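Local coordinates for spore coat polysaccharide biosynthesis protein SpsE (Bacillus subtilis, PDB 1VLI) that takes part in spore coat polysaccharide biosynthesis, probably as a sialic acid synthase-like enzyme related to N-acylneuraminate-9-phosphate synthases, at residues Tyr143-Leu148 with Phe313-Ile318; Pro201-Leu206 with Thr302-Glu307; Val208-Ala213 with Val238-Lys243. All blocks are in the same frame, centred on the assembly; numbering follows the deposited sequence.

Interaction 1 (Tyr143-Leu148 with Phe313-Ile318); sequences YEINHL and FAYRGI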
loop_
_atom_site.group_PDB
_atom_site.type_symbol
_atom_site.label_atom_id
_atom_site.label_comp_id
_atom_site.label_asym_id
_atom_site.label_seq_id
_atom_site.Cartn_x
_atom_site.Cartn_y
_atom_site.Cartn_z
ATOM N N TYR A 143 -4.511 0.441 -4.795
ATOM C CA TYR A 143 -5.028 1.122 -6.002
ATOM C C TYR A 143 -3.928 1.668 -6.909
ATOM O O TYR A 143 -4.180 1.961 -8.075
ATOM C CB TYR A 143 -6.062 2.201 -5.658
ATOM C CG TYR A 143 -7.249 1.655 -4.907
ATOM C CD1 TYR A 143 -7.809 0.412 -5.257
ATOM C CD2 TYR A 143 -7.813 2.358 -3.837
ATOM C CE1 TYR A 143 -8.903 -0.122 -4.567
ATOM C CE2 TYR A 143 -8.920 1.833 -3.133
ATOM C CZ TYR A 143 -9.459 0.594 -3.514
ATOM O OH TYR A 143 -10.540 0.062 -2.848
ATOM N N GLU A 144 -2.713 1.758 -6.376
ATOM C CA GLU A 144 -1.529 2.043 -7.172
ATOM C C GLU A 144 -0.793 0.795 -7.650
ATOM O O GLU A 144 0.353 0.890 -8.104
ATOM C CB GLU A 144 -0.551 2.922 -6.381
ATOM C CG GLU A 144 -0.926 4.397 -6.332
ATOM C CD GLU A 144 -2.195 4.667 -5.551
ATOM O OE1 GLU A 144 -2.270 4.207 -4.399
ATOM O OE2 GLU A 144 -3.105 5.353 -6.075
ATOM N N ILE A 145 -1.409 -0.382 -7.554
ATOM C CA ILE A 145 -0.736 -1.586 -8.044
ATOM C C ILE A 145 -0.370 -1.499 -9.531
ATOM O O ILE A 145 0.546 -2.180 -9.992
ATOM C CB ILE A 145 -1.550 -2.858 -7.763
ATOM C CG1 ILE A 145 -0.661 -4.075 -7.914
ATOM C CG2 ILE A 145 -2.842 -2.972 -8.676
ATOM C CD1 ILE A 145 -1.303 -5.339 -7.317
ATOM N N ASN A 146 -1.059 -0.639 -10.273
ATOM C CA ASN A 146 -0.848 -0.536 -11.719
ATOM C C ASN A 146 -0.260 0.809 -12.095
ATOM O O ASN A 146 -0.247 1.168 -13.267
ATOM C CB ASN A 146 -2.164 -0.807 -12.492
ATOM C CG ASN A 146 -3.166 0.332 -12.357
ATOM O OD1 ASN A 146 -3.092 1.124 -11.404
ATOM N ND2 ASN A 146 -4.118 0.428 -13.308
ATOM N N HIS A 147 0.249 1.547 -11.109
ATOM C CA HIS A 147 0.906 2.801 -11.394
ATOM C C HIS A 147 2.336 2.467 -11.727
ATOM O O HIS A 147 3.278 2.693 -10.922
ATOM C CB HIS A 147 0.850 3.736 -10.190
ATOM C CG HIS A 147 1.222 5.144 -10.505
ATOM N ND1 HIS A 147 2.000 5.490 -11.593
ATOM C CD2 HIS A 147 0.913 6.303 -9.878
ATOM C CE1 HIS A 147 2.156 6.801 -11.620
ATOM N NE2 HIS A 147 1.515 7.318 -10.585
ATOM N N LEU A 148 2.499 1.948 -12.933
ATOM C CA LEU A 148 3.767 1.398 -13.380
ATOM C C LEU A 148 4.886 2.442 -13.444
ATOM O O LEU A 148 6.003 2.145 -13.026
ATOM C CB LEU A 148 3.602 0.627 -14.701
ATOM C CG LEU A 148 2.575 -0.532 -14.755
ATOM C CD1 LEU A 148 2.880 -1.338 -15.989
ATOM C CD2 LEU A 148 2.561 -1.479 -13.507
ATOM N N PHE A 313 -12.803 0.141 -11.750
ATOM C CA PHE A 313 -13.257 1.485 -11.359
ATOM C C PHE A 313 -12.399 2.214 -10.300
ATOM O O PHE A 313 -12.652 3.395 -10.035
ATOM C CB PHE A 313 -14.757 1.484 -10.950
ATOM C CG PHE A 313 -15.031 1.079 -9.495
ATOM C CD1 PHE A 313 -14.965 2.022 -8.453
ATOM C CD2 PHE A 313 -15.397 -0.237 -9.173
ATOM C CE1 PHE A 313 -15.220 1.652 -7.106
ATOM C CE2 PHE A 313 -15.662 -0.615 -7.830
ATOM C CZ PHE A 313 -15.572 0.334 -6.798
ATOM N N ALA A 314 -11.407 1.535 -9.699
ATOM C CA ALA A 314 -10.616 2.149 -8.612
ATOM C C ALA A 314 -9.082 2.208 -8.766
ATOM O O ALA A 314 -8.449 3.096 -8.159
ATOM C CB ALA A 314 -10.999 1.558 -7.244
ATOM N N TYR A 315 -8.490 1.297 -9.555
ATOM C CA TYR A 315 -7.074 1.412 -9.936
ATOM C C TYR A 315 -6.838 2.658 -10.773
ATOM O O TYR A 315 -7.794 3.292 -11.219
ATOM C CB TYR A 315 -6.618 0.218 -10.738
ATOM C CG TYR A 315 -6.538 -1.035 -9.943
ATOM C CD1 TYR A 315 -6.782 -1.025 -8.561
ATOM C CD2 TYR A 315 -6.196 -2.246 -10.551
ATOM C CE1 TYR A 315 -6.717 -2.205 -7.803
ATOM C CE2 TYR A 315 -6.123 -3.447 -9.782
ATOM C CZ TYR A 315 -6.392 -3.402 -8.426
ATOM O OH TYR A 315 -6.314 -4.531 -7.666
ATOM N N ARG A 316 -5.574 3.001 -11.010
ATOM C CA ARG A 316 -5.266 4.210 -11.778
ATOM C C ARG A 316 -5.477 4.024 -13.283
ATOM O O ARG A 316 -5.525 2.887 -13.787
ATOM C CB ARG A 316 -3.842 4.690 -11.493
ATOM C CG ARG A 316 -3.544 4.950 -10.007
ATOM C CD ARG A 316 -2.701 6.202 -9.770
ATOM N NE ARG A 316 -2.695 6.577 -8.364
ATOM C CZ ARG A 316 -2.238 7.740 -7.884
ATOM N NH1 ARG A 316 -1.752 8.688 -8.674
ATOM N NH2 ARG A 316 -2.310 7.979 -6.599
ATOM N N GLY A 317 -5.623 5.142 -13.990
ATOM C CA GLY A 317 -5.604 5.169 -15.432
ATOM C C GLY A 317 -5.042 6.489 -15.912
ATOM O O GLY A 317 -4.635 7.345 -15.103
ATOM N N ILE A 318 -5.038 6.678 -17.231
ATOM C CA ILE A 318 -4.471 7.876 -17.794
ATOM C C ILE A 318 -5.558 8.909 -18.066
ATOM O O ILE A 318 -6.526 8.628 -18.791
ATOM C CB ILE A 318 -3.697 7.535 -19.070
ATOM C CG1 ILE A 318 -2.577 6.549 -18.756
ATOM C CG2 ILE A 318 -3.136 8.794 -19.657
ATOM C CD1 ILE A 318 -1.816 6.113 -19.955
#
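R316 and E144 form the charged part of this contact, a side-on salt bridge in which two guanidinium nitrogens converge on a single carboxylate oxygen. OE2 of E144 receives NE of R316, 2.6 Å away, on its anti lone pair, whereas NH2 of R316, 2.8 Å from the same OE2, approaches from above the carboxylate plane. The oxygen sits in the guanidinium plane, and the two flat groups stand 85° apart. OE2 has a further salt bridge to R339, and NH1 of R316 is bound by the carbonyl of V337.

Neutral hydrogen bonds join N146 to the backbone of R316. The amide takes both main-chain polar groups, N and O, of R316: OD1 of N146 accepts from R316 N at 3.1 Å, in the carbonyl plane, and ND2 of N146 donates to R316 O at 2.9 Å. With CG held between the backbone N and carbonyl carbon (chi1 72°), the N146 side chain is directed at the main chain of R316.

Apolar packing centres on two tyrosines that meet at about a right angle, CD1 of Y143 lying 3.7 Å from CD1 of Y315. A314 CB sits over one face of the Y143 ring, and I145 CG2 makes a CH-pi contact with the Y315 ring, 3.7 Å from its centroid. The Y315 hydroxyl is bound to the carbonyl of A166. CD of R316 also packs 3.6 Å from CD2 of H147.

A leucine in place of R316 would probably cost the buried E144 carboxylate one of its two charged partners, R339 remaining, and deprive the V337 carbonyl of a donor. Buried charge pairing and a two-point amide grip thus join the loop after barrel strand 138-140 to the residue just before strand 317-320 of the SAF domain.

Interaction 2 (Pro201-Leu206 with Thr302-Glu307); sequences PEYSNL and TTTAIE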
loop_
_atom_site.group_PDB
_atom_site.type_symbol
_atom_site.label_atom_id
_atom_site.label_comp_id
_atom_site.label_asym_id
_atom_site.label_seq_id
_atom_site.Cartn_x
_atom_site.Cartn_y
_atom_site.Cartn_z
ATOM N N PRO A 201 -14.579 -12.003 8.582
ATOM C CA PRO A 201 -13.722 -13.194 8.441
ATOM C C PRO A 201 -13.889 -14.027 7.137
ATOM O O PRO A 201 -12.883 -14.507 6.604
ATOM C CB PRO A 201 -14.119 -14.052 9.656
ATOM C CG PRO A 201 -14.583 -13.092 10.663
ATOM C CD PRO A 201 -15.176 -11.917 9.925
ATOM N N GLU A 202 -15.134 -14.206 6.667
ATOM C CA GLU A 202 -15.462 -15.013 5.468
ATOM C C GLU A 202 -14.748 -14.494 4.227
ATOM O O GLU A 202 -14.575 -15.236 3.247
ATOM C CB GLU A 202 -16.966 -15.004 5.163
ATOM C CG GLU A 202 -17.891 -15.096 6.367
ATOM C CD GLU A 202 -18.150 -13.748 7.027
ATOM O OE1 GLU A 202 -18.620 -12.822 6.332
ATOM O OE2 GLU A 202 -17.898 -13.621 8.247
ATOM N N TYR A 203 -14.355 -13.218 4.273
ATOM C CA TYR A 203 -13.741 -12.556 3.132
ATOM C C TYR A 203 -12.212 -12.540 3.139
ATOM O O TYR A 203 -11.593 -11.948 2.248
ATOM C CB TYR A 203 -14.302 -11.141 2.954
ATOM C CG TYR A 203 -15.770 -11.134 2.604
ATOM C CD1 TYR A 203 -16.214 -11.511 1.323
ATOM C CD2 TYR A 203 -16.728 -10.779 3.559
ATOM C CE1 TYR A 203 -17.575 -11.515 1.006
ATOM C CE2 TYR A 203 -18.089 -10.774 3.250
ATOM C CZ TYR A 203 -18.502 -11.142 1.978
ATOM O OH TYR A 203 -19.844 -11.133 1.687
ATOM N N SER A 204 -11.609 -13.211 4.112
ATOM C CA SER A 204 -10.149 -13.256 4.248
ATOM C C SER A 204 -9.438 -13.880 3.045
ATOM O O SER A 204 -8.361 -13.412 2.657
ATOM C CB SER A 204 -9.765 -14.028 5.500
ATOM O OG SER A 204 -10.423 -13.480 6.622
ATOM N N ASN A 205 -10.033 -14.940 2.489
ATOM C CA ASN A 205 -9.404 -15.783 1.482
ATOM C C ASN A 205 -7.919 -16.030 1.729
ATOM O O ASN A 205 -7.097 -15.770 0.860
ATOM C CB ASN A 205 -9.628 -15.212 0.080
ATOM C CG ASN A 205 -11.089 -15.281 -0.347
ATOM O OD1 ASN A 205 -11.677 -16.383 -0.547
ATOM N ND2 ASN A 205 -11.689 -14.109 -0.503
ATOM N N LEU A 206 -7.583 -16.561 2.896
ATOM C CA LEU A 206 -6.177 -16.815 3.255
ATOM C C LEU A 206 -5.434 -17.863 2.403
ATOM O O LEU A 206 -4.195 -17.878 2.382
ATOM C CB LEU A 206 -6.057 -17.156 4.744
ATOM C CG LEU A 206 -6.520 -16.137 5.785
ATOM C CD1 LEU A 206 -5.957 -16.487 7.157
ATOM C CD2 LEU A 206 -6.072 -14.738 5.394
ATOM N N THR A 302 -8.447 -12.713 -6.676
ATOM C CA THR A 302 -9.478 -11.913 -7.341
ATOM C C THR A 302 -10.148 -10.900 -6.380
ATOM O O THR A 302 -9.944 -10.965 -5.183
ATOM C CB THR A 302 -10.524 -12.848 -8.030
ATOM O OG1 THR A 302 -11.411 -12.058 -8.820
ATOM C CG2 THR A 302 -11.438 -13.554 -7.015
ATOM N N THR A 303 -10.942 -9.970 -6.910
ATOM C CA THR A 303 -11.748 -9.066 -6.075
ATOM C C THR A 303 -12.920 -9.802 -5.370
ATOM O O THR A 303 -13.478 -10.773 -5.917
ATOM C CB THR A 303 -12.232 -7.870 -6.935
ATOM O OG1 THR A 303 -12.742 -6.829 -6.088
ATOM C CG2 THR A 303 -13.404 -8.270 -7.834
ATOM N N THR A 304 -13.284 -9.364 -4.161
ATOM C CA THR A 304 -14.356 -10.035 -3.396
ATOM C C THR A 304 -15.770 -9.518 -3.740
ATOM O O THR A 304 -15.921 -8.510 -4.448
ATOM C CB THR A 304 -14.105 -10.000 -1.846
ATOM O OG1 THR A 304 -13.919 -8.648 -1.406
ATOM C CG2 THR A 304 -12.797 -10.717 -1.458
ATOM N N ALA A 305 -16.791 -10.235 -3.255
ATOM C CA ALA A 305 -18.189 -9.795 -3.356
ATOM C C ALA A 305 -18.433 -8.407 -2.727
ATOM O O ALA A 305 -19.249 -7.645 -3.249
ATOM C CB ALA A 305 -19.139 -10.847 -2.766
ATOM N N ILE A 306 -17.711 -8.084 -1.637
ATOM C CA ILE A 306 -17.797 -6.770 -0.929
ATOM C C ILE A 306 -16.825 -5.667 -1.424
ATOM O O ILE A 306 -16.896 -4.515 -0.971
ATOM C CB ILE A 306 -17.682 -6.927 0.633
ATOM C CG1 ILE A 306 -16.367 -7.617 1.019
ATOM C CG2 ILE A 306 -18.926 -7.622 1.213
ATOM C CD1 ILE A 306 -15.944 -7.405 2.453
ATOM N N GLU A 307 -15.917 -6.028 -2.332
ATOM C CA GLU A 307 -15.087 -5.047 -3.049
ATOM C C GLU A 307 -15.689 -4.743 -4.447
ATOM O O GLU A 307 -15.976 -3.588 -4.764
ATOM C CB GLU A 307 -13.615 -5.510 -3.135
ATOM C CG GLU A 307 -12.849 -5.517 -1.805
ATOM C CD GLU A 307 -11.637 -6.457 -1.801
ATOM O OE1 GLU A 307 -11.738 -7.619 -2.259
ATOM O OE2 GLU A 307 -10.568 -6.042 -1.322
#
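Y203 and T304 mark the closest backbone approach, their CA atoms 7.0 Å apart, and no hydrogen bond crosses between the 3-10 turn that begins at P201 and the loop 302-307. The contact is therefore made by side chains, chiefly I306 laid over one face of the Y203 ring. CG1 of I306 stands 3.8 Å from the ring centroid and only 8° off the normal, a CH-pi contact. The two methyl carbons of I306 spread over the same face: CD1 lies 3.6 Å from CD2 of Y203, and CG2 is 3.6 Å from CZ of Y203. Loop 201-206 follows strand 188-193 at the C-terminal face of the NeuB-type TIM barrel, the side where the zinc is bound by H226 and H248, and 302-307, from beyond the barrel strands, packs on it; the I306 side chain is about 13 Å from that ion. Nearer the backbone, CG2 of T304 packs 3.7 Å from ND2 of N205, whose OD1 is hydrogen-bonded to S298 N. T304 keeps its hydroxyl between its own N and carbonyl carbon (chi1 55°); this brings OG1 to OE1 of E307 (2.6 Å), which also accepts from the backbone N of T304.

Interaction 3 (Val208-Ala213 with Val238-Lys243); sequences VIPMLA and VRLGAK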
loop_
_atom_site.group_PDB
_atom_site.type_symbol
_atom_site.label_atom_id
_atom_site.label_comp_id
_atom_site.label_asym_id
_atom_site.label_seq_id
_atom_site.Cartn_x
_atom_site.Cartn_y
_atom_site.Cartn_z
ATOM N N VAL A 208 -4.954 -17.652 -0.439
ATOM C CA VAL A 208 -4.232 -16.840 -1.377
ATOM C C VAL A 208 -2.759 -16.693 -1.018
ATOM O O VAL A 208 -1.902 -16.563 -1.908
ATOM C CB VAL A 208 -4.880 -15.453 -1.481
ATOM C CG1 VAL A 208 -3.931 -14.422 -2.125
ATOM C CG2 VAL A 208 -6.181 -15.536 -2.238
ATOM N N ILE A 209 -2.458 -16.703 0.283
ATOM C CA ILE A 209 -1.086 -16.521 0.741
ATOM C C ILE A 209 -0.104 -17.597 0.215
ATOM O O ILE A 209 0.846 -17.217 -0.468
ATOM C CB ILE A 209 -1.036 -16.358 2.287
ATOM C CG1 ILE A 209 -1.665 -15.012 2.680
ATOM C CG2 ILE A 209 0.414 -16.492 2.796
ATOM C CD1 ILE A 209 -1.816 -14.813 4.211
ATOM N N PRO A 210 -0.301 -18.897 0.514
ATOM C CA PRO A 210 0.493 -19.955 -0.155
ATOM C C PRO A 210 0.487 -19.964 -1.674
ATOM O O PRO A 210 1.526 -20.237 -2.269
ATOM C CB PRO A 210 -0.045 -21.291 0.427
ATOM C CG PRO A 210 -1.265 -20.955 1.162
ATOM C CD PRO A 210 -1.173 -19.465 1.565
HETATM N N MSE A 211 -0.635 -19.640 -2.308
HETATM C CA MSE A 211 -0.682 -19.559 -3.756
HETATM C C MSE A 211 0.317 -18.503 -4.249
HETATM O O MSE A 211 1.163 -18.792 -5.107
HETATM C CB MSE A 211 -2.089 -19.179 -4.203
HETATM C CG MSE A 211 -2.308 -19.222 -5.687
HETATM SE SE MSE A 211 -1.786 -17.614 -6.594
HETATM C CE MSE A 211 -3.256 -16.353 -5.972
ATOM N N LEU A 212 0.232 -17.278 -3.718
ATOM C CA LEU A 212 1.213 -16.243 -4.106
ATOM C C LEU A 212 2.655 -16.641 -3.824
ATOM O O LEU A 212 3.539 -16.348 -4.596
ATOM C CB LEU A 212 0.928 -14.884 -3.465
ATOM C CG LEU A 212 -0.370 -14.221 -3.900
ATOM C CD1 LEU A 212 -0.548 -12.955 -3.109
ATOM C CD2 LEU A 212 -0.467 -13.975 -5.460
ATOM N N ALA A 213 2.887 -17.337 -2.742
ATOM C CA ALA A 213 4.256 -17.671 -2.354
ATOM C C ALA A 213 4.890 -18.653 -3.341
ATOM O O ALA A 213 6.067 -18.538 -3.702
ATOM C CB ALA A 213 4.281 -18.251 -0.933
ATOM N N VAL A 238 -0.147 -16.364 9.585
ATOM C CA VAL A 238 1.222 -16.704 9.946
ATOM C C VAL A 238 1.437 -18.200 9.788
ATOM O O VAL A 238 2.444 -18.636 9.222
ATOM C CB VAL A 238 1.549 -16.248 11.402
ATOM C CG1 VAL A 238 2.795 -16.960 11.978
ATOM C CG2 VAL A 238 1.724 -14.752 11.443
ATOM N N ARG A 239 0.483 -18.999 10.245
ATOM C CA ARG A 239 0.669 -20.439 10.109
ATOM C C ARG A 239 0.378 -20.981 8.700
ATOM O O ARG A 239 0.571 -22.154 8.454
ATOM C CB ARG A 239 0.089 -21.241 11.290
ATOM C CG ARG A 239 -1.321 -21.759 11.205
ATOM C CD ARG A 239 -1.824 -22.321 12.567
ATOM N NE ARG A 239 -2.597 -21.292 13.251
ATOM C CZ ARG A 239 -3.926 -21.139 13.162
ATOM N NH1 ARG A 239 -4.684 -22.006 12.448
ATOM N NH2 ARG A 239 -4.499 -20.106 13.805
ATOM N N LEU A 240 -0.026 -20.095 7.788
ATOM C CA LEU A 240 -0.067 -20.364 6.357
ATOM C C LEU A 240 1.135 -19.765 5.638
ATOM O O LEU A 240 1.154 -19.773 4.434
ATOM C CB LEU A 240 -1.339 -19.794 5.713
ATOM C CG LEU A 240 -2.539 -20.725 5.873
ATOM C CD1 LEU A 240 -3.835 -20.055 5.520
ATOM C CD2 LEU A 240 -2.351 -21.947 5.041
ATOM N N GLY A 241 2.105 -19.220 6.376
ATOM C CA GLY A 241 3.378 -18.810 5.806
ATOM C C GLY A 241 3.613 -17.313 5.636
ATOM O O GLY A 241 4.655 -16.917 5.105
ATOM N N ALA A 242 2.655 -16.465 6.024
ATOM C CA ALA A 242 2.809 -14.987 5.868
ATOM C C ALA A 242 4.059 -14.517 6.626
ATOM O O ALA A 242 4.319 -15.002 7.703
ATOM C CB ALA A 242 1.571 -14.255 6.419
ATOM N N LYS A 243 4.836 -13.599 6.074
ATOM C CA LYS A 243 6.063 -13.144 6.773
ATOM C C LYS A 243 6.041 -11.663 7.231
ATOM O O LYS A 243 7.005 -11.171 7.847
ATOM C CB LYS A 243 7.304 -13.437 5.918
ATOM C CG LYS A 243 7.442 -14.892 5.465
ATOM C CD LYS A 243 7.597 -15.836 6.656
ATOM C CE LYS A 243 8.878 -15.585 7.447
ATOM N NZ LYS A 243 9.138 -16.683 8.445
#
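I209 packs against the carbonyl of L240 and the backbone of A242, where helix 208-215 meets the turn that ends helix 232-239. This inner half of the contact is the more enclosed. CG2 of I209 lies anti to its own backbone N (chi1 -69° to CG1) and rests 3.7 Å from O of L240 and 3.9 Å from N of A242. The extended branch ends at CD1, 4.1 Å from CB of A242. Both I209 and A242 are buried, and I209 also touches F223 on strand 220-225, so the side chain reaches from the helix to the turn and to the barrel sheet.

The other half lies nearer solvent, with P210 and L240 partly exposed. CD of P210 is 3.7 Å from O of L240, and CG of P210 is 4.1 Å from CD2 of L240. Beside them G241 is exposed, and its nearest approach, from its C atom to CG2 of I209, is 4.4 Å. G241, with positive phi (106°), is the C-prime residue of a Schellman motif in which G241 N bonds to V238 O and A242 N to A237 O. The motif stops the helix and turns the chain toward strand 244-248.

No hydrogen bond or charge pair spans the two segments, and the N-H groups of G241 and A242 are used by the Schellman motif. What joins neighbouring helices of the barrel's outer layer here is thus shape and hydrophobic burial, enclosed around I209 and A242, nearer solvent around P210 and L240.

Overall arrangement
Along the chain the three contacts close successively shorter loops: interaction 1 spans 143-148 to 313-318, interaction 2 lies within it, and interaction 3 within interaction 2. Interaction 3 belongs wholly to the barrel, between helices 208-215 and 232-239, while interactions 1 and 2 each bring a segment following the barrel back onto one of its loops, interaction 1 with the SAF-domain strand. Centres of interactions 2 and 3 are 16 Å apart, and the two contacts touch where L206 packs on L240; those of 1 and 2 are 20 Å apart, and F313 touches E307. Interactions 1 and 3 do not touch. Interactions 1 and 2 join the C-terminal region to the barrel, while 3 packs two of its own helices.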